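Local coordinates for tungstate ABC transporter, periplasmic tungstate-binding protein (Geobacter sulfurreducens, PDB 3LR1) that probably captures tungstate in the periplasm and delivers it to an ABC transporter for import, as a substrate-binding protein of the PBP superfamily, at residues V81-F86 with N197-M202; F74-K79 with I201-P206. All blocks are in the same frame, centred on the assembly; numbering follows the deposited sequence.

Contact 1: residues V81-F86 with N197-M202; sequences VMYNDF and NPYGIM
Four backbone hydrogen bonds zip Val81 to Tyr199 and Tyr83 to Asn197 as antiparallel hydrogen-bonded pairs, with Met82 and Pro198 forming the non-hydrogen-bonded pair between them. The bonds are uneven: Tyr83 N reaches Asn197 O at 3.0 Å and 168°, whereas Asn197 N reaches Tyr83 O less straight, at 146°, and adds a weak bond to Asn84 O.

Among the side-chain polar contacts, Asn84 ND2 donates to Tyr199 OH at 3.2 Å, with the amide and phenol planes only 7° apart; the same ND2 also binds Asp171. Asn197 lays its ND2 over one face of the Phe86 ring, 3.2 Å from Phe86 CE2 and offset toward the rim.

Apolar packing completes the contact. Val81 CG2 touches Ile201 CG2 at 3.6 Å, and the bent selenomethionine chain of Met82 curls its CE back onto Pro198 CB. The Tyr83 and Tyr199 rings meet obliquely, while Tyr83 O lies in plane at the Tyr199 edge, 3.3 Å from CE2.

Hydroxyl and ring edge are thus both engaged, which should restrict rotation of a tyrosine whose side chain lies about 6 Å from a bound tungsten ion.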
loop_
_atom_site.group_PDB
_atom_site.type_symbol
_atom_site.label_atom_id
_atom_site.label_comp_id
_atom_site.label_asym_id
_atom_site.label_seq_id
_atom_site.Cartn_x
_atom_site.Cartn_y
_atom_site.Cartn_z
ATOM N N VAL A 81 7.540 -7.173 5.147
ATOM C CA VAL A 81 6.572 -8.091 4.639
ATOM C C VAL A 81 6.543 -7.846 3.133
ATOM O O VAL A 81 6.000 -6.836 2.635
ATOM C CB VAL A 81 5.185 -7.856 5.239
ATOM C CG1 VAL A 81 4.168 -8.755 4.542
ATOM C CG2 VAL A 81 5.221 -8.062 6.716
HETATM N N MSE A 82 7.185 -8.768 2.410
HETATM C CA MSE A 82 7.373 -8.588 0.993
HETATM C C MSE A 82 6.079 -8.958 0.372
HETATM O O MSE A 82 5.657 -10.113 0.415
HETATM C CB MSE A 82 8.517 -9.461 0.467
HETATM C CG MSE A 82 9.909 -9.024 1.061
HETATM SE SE MSE A 82 10.504 -7.213 0.448
HETATM C CE MSE A 82 10.657 -6.672 2.199
ATOM N N TYR A 83 5.440 -7.976 -0.246
ATOM C CA TYR A 83 4.158 -8.241 -0.880
ATOM C C TYR A 83 3.873 -7.192 -1.896
ATOM O O TYR A 83 4.262 -6.041 -1.725
ATOM C CB TYR A 83 3.035 -8.252 0.171
ATOM C CG TYR A 83 1.670 -8.183 -0.425
ATOM C CD1 TYR A 83 1.240 -9.159 -1.284
ATOM C CD2 TYR A 83 0.810 -7.152 -0.110
ATOM C CE1 TYR A 83 -0.044 -9.109 -1.883
ATOM C CE2 TYR A 83 -0.486 -7.078 -0.680
ATOM C CZ TYR A 83 -0.888 -8.064 -1.586
ATOM O OH TYR A 83 -2.123 -8.061 -2.210
ATOM N N ASN A 84 3.177 -7.581 -2.952
ATOM C CA ASN A 84 2.624 -6.677 -3.902
ATOM C C ASN A 84 3.656 -6.063 -4.850
ATOM O O ASN A 84 4.921 -6.173 -4.606
ATOM C CB ASN A 84 1.894 -5.565 -3.150
ATOM C CG ASN A 84 0.599 -5.104 -3.838
ATOM O OD1 ASN A 84 0.362 -5.347 -5.024
ATOM N ND2 ASN A 84 -0.192 -4.354 -3.101
ATOM N N ASP A 85 3.153 -5.430 -5.919
ATOM C CA ASP A 85 4.061 -4.763 -6.835
ATOM C C ASP A 85 3.371 -3.619 -7.590
ATOM O O ASP A 85 2.164 -3.517 -7.548
ATOM C CB ASP A 85 4.686 -5.743 -7.805
ATOM C CG ASP A 85 3.696 -6.388 -8.719
ATOM O OD1 ASP A 85 3.873 -6.333 -9.951
ATOM O OD2 ASP A 85 2.716 -6.935 -8.248
ATOM N N PHE A 86 4.141 -2.783 -8.275
ATOM C CA PHE A 86 3.542 -1.645 -8.911
ATOM C C PHE A 86 3.346 -1.877 -10.412
ATOM O O PHE A 86 4.257 -2.359 -11.086
ATOM C CB PHE A 86 4.373 -0.406 -8.694
ATOM C CG PHE A 86 4.309 0.116 -7.289
ATOM C CD1 PHE A 86 3.150 0.669 -6.798
ATOM C CD2 PHE A 86 5.451 0.121 -6.502
ATOM C CE1 PHE A 86 3.103 1.180 -5.497
ATOM C CE2 PHE A 86 5.414 0.598 -5.223
ATOM C CZ PHE A 86 4.237 1.152 -4.731
ATOM N N ASN A 197 7.143 -5.229 -2.615
ATOM C CA ASN A 197 7.227 -3.984 -1.884
ATOM C C ASN A 197 7.404 -4.321 -0.455
ATOM O O ASN A 197 6.769 -5.262 0.067
ATOM C CB ASN A 197 5.983 -3.103 -2.090
ATOM C CG ASN A 197 5.836 -2.635 -3.576
ATOM O OD1 ASN A 197 6.827 -2.635 -4.336
ATOM N ND2 ASN A 197 4.588 -2.292 -4.000
ATOM N N PRO A 198 8.249 -3.555 0.196
ATOM C CA PRO A 198 8.534 -3.855 1.552
ATOM C C PRO A 198 7.535 -3.250 2.456
ATOM O O PRO A 198 7.784 -2.133 3.001
ATOM C CB PRO A 198 9.884 -3.140 1.770
ATOM C CG PRO A 198 9.725 -1.855 0.868
ATOM C CD PRO A 198 9.130 -2.500 -0.366
ATOM N N TYR A 199 6.409 -3.915 2.668
ATOM C CA TYR A 199 5.523 -3.386 3.660
ATOM C C TYR A 199 6.288 -3.507 4.908
ATOM O O TYR A 199 7.096 -4.419 5.024
ATOM C CB TYR A 199 4.204 -4.149 3.798
ATOM C CG TYR A 199 3.264 -3.829 2.683
ATOM C CD1 TYR A 199 2.096 -3.088 2.899
ATOM C CD2 TYR A 199 3.547 -4.240 1.406
ATOM C CE1 TYR A 199 1.247 -2.790 1.850
ATOM C CE2 TYR A 199 2.709 -3.957 0.364
ATOM C CZ TYR A 199 1.555 -3.239 0.595
ATOM O OH TYR A 199 0.737 -2.953 -0.433
ATOM N N GLY A 200 6.029 -2.619 5.849
ATOM C CA GLY A 200 6.474 -2.798 7.221
ATOM C C GLY A 200 5.340 -3.100 8.210
ATOM O O GLY A 200 4.283 -2.491 8.162
ATOM N N ILE A 201 5.566 -4.084 9.068
ATOM C CA ILE A 201 4.668 -4.451 10.137
ATOM C C ILE A 201 5.440 -4.204 11.439
ATOM O O ILE A 201 6.604 -4.595 11.543
ATOM C CB ILE A 201 4.092 -5.906 9.987
ATOM C CG1 ILE A 201 2.907 -6.066 10.945
ATOM C CG2 ILE A 201 5.179 -7.014 10.179
ATOM C CD1 ILE A 201 2.033 -7.327 10.677
HETATM N N MSE A 202 4.813 -3.499 12.392
HETATM C CA MSE A 202 5.515 -2.984 13.595
HETATM C C MSE A 202 4.561 -3.068 14.762
HETATM O O MSE A 202 3.360 -2.872 14.587
HETATM C CB MSE A 202 5.934 -1.518 13.423
HETATM C CG MSE A 202 6.748 -1.232 12.244
HETATM SE SE MSE A 202 6.889 0.662 11.931
HETATM C CE MSE A 202 5.197 1.281 11.239
#

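Contact 2: residues F74-K79 with I201-P206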
loop_
_atom_site.group_PDB
_atom_site.type_symbol
_atom_site.label_atom_id
_atom_site.label_comp_id
_atom_site.label_asym_id
_atom_site.label_seq_id
_atom_site.Cartn_x
_atom_site.Cartn_y
_atom_site.Cartn_z
ATOM N N PHE A 74 7.966 4.845 18.809
ATOM C CA PHE A 74 6.570 4.344 18.858
ATOM C C PHE A 74 6.414 2.922 18.411
ATOM O O PHE A 74 5.521 2.260 18.843
ATOM C CB PHE A 74 5.652 5.192 18.000
ATOM C CG PHE A 74 5.522 6.591 18.508
ATOM C CD1 PHE A 74 4.973 6.837 19.776
ATOM C CD2 PHE A 74 5.892 7.649 17.746
ATOM C CE1 PHE A 74 4.862 8.142 20.257
ATOM C CE2 PHE A 74 5.812 8.980 18.250
ATOM C CZ PHE A 74 5.287 9.208 19.482
ATOM N N GLY A 75 7.242 2.527 17.458
ATOM C CA GLY A 75 7.173 1.233 16.868
ATOM C C GLY A 75 8.428 0.425 17.182
ATOM O O GLY A 75 9.595 0.914 17.142
ATOM N N VAL A 76 8.216 -0.842 17.410
ATOM C CA VAL A 76 9.310 -1.715 17.728
ATOM C C VAL A 76 9.218 -3.014 16.943
ATOM O O VAL A 76 8.130 -3.454 16.514
ATOM C CB VAL A 76 9.400 -1.951 19.243
ATOM C CG1 VAL A 76 9.960 -0.669 19.986
ATOM C CG2 VAL A 76 8.060 -2.391 19.765
ATOM N N ASN A 77 10.395 -3.589 16.686
ATOM C CA ASN A 77 10.515 -4.894 16.036
ATOM C C ASN A 77 9.876 -4.958 14.632
ATOM O O ASN A 77 9.185 -5.975 14.228
ATOM C CB ASN A 77 9.984 -5.976 16.988
ATOM C CG ASN A 77 10.863 -6.167 18.277
ATOM O OD1 ASN A 77 10.337 -6.407 19.362
ATOM N ND2 ASN A 77 12.152 -6.021 18.157
ATOM N N ARG A 78 10.086 -3.872 13.883
ATOM C CA ARG A 78 9.654 -3.761 12.493
ATOM C C ARG A 78 10.184 -4.912 11.651
ATOM O O ARG A 78 11.392 -5.225 11.688
ATOM C CB ARG A 78 10.139 -2.469 11.818
ATOM C CG ARG A 78 9.604 -2.259 10.404
ATOM C CD ARG A 78 10.399 -1.255 9.544
ATOM N NE ARG A 78 9.889 -1.109 8.183
ATOM C CZ ARG A 78 10.062 -1.991 7.184
ATOM N NH1 ARG A 78 10.750 -3.127 7.352
ATOM N NH2 ARG A 78 9.545 -1.742 5.992
ATOM N N LYS A 79 9.293 -5.519 10.888
ATOM C CA LYS A 79 9.691 -6.527 9.922
ATOM C C LYS A 79 9.141 -6.220 8.549
ATOM O O LYS A 79 7.998 -5.770 8.397
ATOM C CB LYS A 79 9.266 -7.926 10.398
ATOM C CG LYS A 79 10.067 -8.479 11.567
ATOM C CD LYS A 79 11.218 -9.366 11.090
ATOM C CE LYS A 79 10.744 -10.720 10.395
ATOM N NZ LYS A 79 11.668 -11.317 9.279
ATOM N N ILE A 201 5.566 -4.084 9.068
ATOM C CA ILE A 201 4.668 -4.451 10.137
ATOM C C ILE A 201 5.440 -4.204 11.439
ATOM O O ILE A 201 6.604 -4.595 11.543
ATOM C CB ILE A 201 4.092 -5.906 9.987
ATOM C CG1 ILE A 201 2.907 -6.066 10.945
ATOM C CG2 ILE A 201 5.179 -7.014 10.179
ATOM C CD1 ILE A 201 2.033 -7.327 10.677
HETATM N N MSE A 202 4.813 -3.499 12.392
HETATM C CA MSE A 202 5.515 -2.984 13.595
HETATM C C MSE A 202 4.561 -3.068 14.762
HETATM O O MSE A 202 3.360 -2.872 14.587
HETATM C CB MSE A 202 5.934 -1.518 13.423
HETATM C CG MSE A 202 6.748 -1.232 12.244
HETATM SE SE MSE A 202 6.889 0.662 11.931
HETATM C CE MSE A 202 5.197 1.281 11.239
ATOM N N ALA A 203 5.099 -3.370 15.932
ATOM C CA ALA A 203 4.365 -3.385 17.183
ATOM C C ALA A 203 4.497 -2.007 17.823
ATOM O O ALA A 203 5.603 -1.388 17.802
ATOM C CB ALA A 203 4.890 -4.496 18.093
ATOM N N VAL A 204 3.371 -1.517 18.370
ATOM C CA VAL A 204 3.306 -0.274 19.120
ATOM C C VAL A 204 4.022 -0.544 20.455
ATOM O O VAL A 204 3.797 -1.591 21.112
ATOM C CB VAL A 204 1.875 0.189 19.347
ATOM C CG1 VAL A 204 1.841 1.414 20.267
ATOM C CG2 VAL A 204 1.242 0.547 17.984
ATOM N N ASN A 205 4.904 0.365 20.823
ATOM C CA ASN A 205 5.837 0.147 21.954
ATOM C C ASN A 205 5.150 0.218 23.317
ATOM O O ASN A 205 4.683 1.267 23.714
ATOM C CB ASN A 205 6.945 1.181 21.859
ATOM C CG ASN A 205 8.032 0.958 22.831
ATOM O OD1 ASN A 205 7.957 0.059 23.661
ATOM N ND2 ASN A 205 9.044 1.800 22.777
ATOM N N PRO A 206 5.091 -0.899 24.042
ATOM C CA PRO A 206 4.438 -0.833 25.363
ATOM C C PRO A 206 5.215 -0.023 26.400
ATOM O O PRO A 206 4.643 0.306 27.437
ATOM C CB PRO A 206 4.389 -2.287 25.808
ATOM C CG PRO A 206 5.524 -2.970 25.031
ATOM C CD PRO A 206 5.666 -2.226 23.750
#
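Ile201 and Lys79 form an antiparallel hydrogen-bonded pair: Lys79 N donates to Ile201 O at 2.9 Å, and Ile201 N returns a bond to Lys79 O. The carbonyl of Ile201 also receives the CA-H of Arg78, with CA 3.3 Å from O. Ile201 CG2 lies against Lys79 CB, whereas the lysine chain, bent at its second and third torsions, leads its amine away.

At Met202, a selenomethionine, CG meets Arg78 CG at 3.5 Å as the two side chains cross. Arg78 holds CG opposite its own backbone N (chi1 -175°) and runs extended to NE, carrying the guanidinium past this contact to salt bridges with Asp80 and Glu66. The Met202 side chain packs on Glu66, Phe69 and Val70 of helix 63-71.

Ala203 pairs with Val76. Val76 N lies 2.7 Å from Ala203 O, and Ala203 N donates back to Val76 O. Gly75 CA adds a CA-H contact to Ala203 O at 3.2 Å. Between this pair and Lys79 the register slips by one residue, a beta bulge where the chain turns its corner at Asn77.

Val204 faces Gly75 in a non-hydrogen-bonded pair and points a CA-H at Phe74 O. Asn205 ends the ladder, its N 2.8 Å from that same carbonyl oxygen. The Asn205 side chain crosses that of Val76 at about a right angle, with Asn205 CG 3.8 Å from Val76 CG1, and its amide hydrogen-bonds to Gly73 O and Lys207 N.

All five hydrogen bonds between the segments are backbone to backbone, and they resume in shifted register beyond the bulge, while the charged end of Arg78 is held by Asp80 of its own strand and Glu66 of helix 63-71.

Overall arrangement
Contacts 1 and 2 lie 15 Å apart, centre to centre, along strand 197-204 and share Ile201 and Met202. As this strand advances from 197 to 204, its antiparallel partner runs backward, first through strand 78-90 and then through strand 75-76. Contact 1 is the more central, about 8 Å from the chain centre, against 18 Å for contact 2. Arg78 bridges them, its NH2 packing on Gly200 CA. Over 100 residues separate the paired segments, so a late strand closes onto an early one in the same mixed sheet, where strand 57-60 pairs with 197-204 too. The two contacts thus tie distant parts of the PBP-superfamily chain together, with contact 1 nearer a bound tungsten ion.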